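Local structure of possible transcriptional regulator, ArsR family protein (Rhodococcus sp., 2OQG) at residues 54-57 against 58-61. The protein probably acts as a DNA-binding transcriptional regulator of the ArsR family, built on a winged helix-turn-helix fold. Numbering follows the deposited sequence.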
loop_
_atom_site.group_PDB
_atom_site.type_symbol
_atom_site.label_atom_id
_atom_site.label_comp_id
_atom_site.label_asym_id
_atom_site.label_seq_id
_atom_site.Cartn_x
_atom_site.Cartn_y
_atom_site.Cartn_z
ATOM N N HIS A 54 1.283 -17.464 12.165
ATOM C CA HIS A 54 0.359 -16.522 12.833
ATOM C C HIS A 54 -0.217 -15.560 11.782
ATOM O O HIS A 54 -1.430 -15.286 11.830
ATOM C CB HIS A 54 1.088 -15.730 13.888
ATOM C CG HIS A 54 1.388 -16.490 15.146
ATOM N ND1 HIS A 54 0.450 -17.246 15.817
ATOM C CD2 HIS A 54 2.540 -16.602 15.861
ATOM C CE1 HIS A 54 1.003 -17.790 16.890
ATOM N NE2 HIS A 54 2.271 -17.410 16.939
ATOM N N LEU A 55 0.633 -15.013 10.908
ATOM C CA LEU A 55 0.151 -14.063 9.889
ATOM C C LEU A 55 -0.872 -14.709 8.966
ATOM O O LEU A 55 -1.888 -14.106 8.622
ATOM C CB LEU A 55 1.258 -13.458 9.089
ATOM C CG LEU A 55 2.122 -12.485 9.864
ATOM C CD1 LEU A 55 3.378 -12.220 9.024
ATOM C CD2 LEU A 55 1.345 -11.153 10.245
ATOM N N ASN A 56 -0.610 -15.954 8.580
ATOM C CA ASN A 56 -1.542 -16.657 7.663
ATOM C C ASN A 56 -2.884 -16.819 8.363
ATOM O O ASN A 56 -3.957 -16.620 7.732
ATOM C CB ASN A 56 -0.960 -18.026 7.228
ATOM C CG ASN A 56 0.236 -17.862 6.322
ATOM O OD1 ASN A 56 0.458 -16.773 5.796
ATOM N ND2 ASN A 56 1.037 -18.939 6.139
ATOM N N ALA A 57 -2.839 -17.179 9.647
ATOM C CA ALA A 57 -4.090 -17.399 10.414
ATOM C C ALA A 57 -4.828 -16.078 10.529
ATOM O O ALA A 57 -6.078 -16.020 10.310
ATOM C CB ALA A 57 -3.800 -17.962 11.777
ATOM N N LEU A 58 -4.074 -15.018 10.857
ATOM C CA LEU A 58 -4.706 -13.680 10.952
ATOM C C LEU A 58 -5.290 -13.189 9.618
ATOM O O LEU A 58 -6.387 -12.557 9.598
ATOM C CB LEU A 58 -3.727 -12.649 11.529
ATOM C CG LEU A 58 -3.307 -12.921 12.960
ATOM C CD1 LEU A 58 -2.126 -11.999 13.332
ATOM C CD2 LEU A 58 -4.518 -12.715 13.944
ATOM N N GLN A 59 -4.606 -13.427 8.501
ATOM C CA GLN A 59 -5.165 -13.007 7.208
ATOM C C GLN A 59 -6.384 -13.835 6.848
ATOM O O GLN A 59 -7.365 -13.306 6.277
ATOM C CB GLN A 59 -4.109 -13.138 6.100
ATOM C CG GLN A 59 -2.905 -12.293 6.318
ATOM C CD GLN A 59 -1.851 -12.515 5.240
ATOM O OE1 GLN A 59 -1.892 -11.932 4.167
ATOM N NE2 GLN A 59 -0.945 -13.411 5.518
ATOM N N ALA A 60 -6.347 -15.130 7.192
ATOM C CA ALA A 60 -7.436 -16.018 6.780
ATOM C C ALA A 60 -8.744 -15.648 7.439
ATOM O O ALA A 60 -9.795 -15.965 6.917
ATOM C CB ALA A 60 -7.092 -17.526 7.088
ATOM N N CYS A 61 -8.690 -15.067 8.631
ATOM C CA CYS A 61 -9.939 -14.738 9.318
ATOM C C CYS A 61 -10.211 -13.239 9.205
ATOM O O CYS A 61 -11.178 -12.744 9.798
ATOM C CB CYS A 61 -9.869 -15.220 10.774
ATOM S SG CYS A 61 -8.778 -14.252 11.737
HETATM O O HOH W 1 1.651 -13.961 4.454
#
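Leu58 N donates to His54 O at 2.8 Å, and Gln59 N makes the next i to i+4 bond to Leu55 O. Ala60 N and Asn56 O continue the series. The last bond is longer, 3.2 Å from Cys61 N to Ala57 O, where the chain leaves helical geometry. Leu55 O has a second, weak donor, Gln59 NE2, at 3.3 Å. Gln59 CG stands beside its own backbone N (chi1 -61°) and the chain runs on extended past Leu55 O, while the turn of the amide (chi3 84°) brings NE2 to that carbonyl. The same NE2 gives a 2.9 Å bond to a water, which in turn donates weakly to Asn56 OD1. The water thus bridges two side-chain amides whose planes lie 35° apart. A leucine in place of Gln59 would probably cost the water its amide donor and Leu55 O its weak second donor. Residues 54-60 form the C-terminal end of helix 48-60, which in a winged helix-turn-helix of this family is probably the DNA-recognition helix; Cys61 is the first residue beyond it. Leu58 CG lies 3.2 Å from His54 O. The Leu58 side chain packs on Ile26 and Ala17, and Leu55 meets Leu30 and Tyr75. His54 ND1 is hydrogen-bonded to Arg23 on helix 21-32. Cys61 is buried against Ser13, Val14 and Ala17 of helix 5-17.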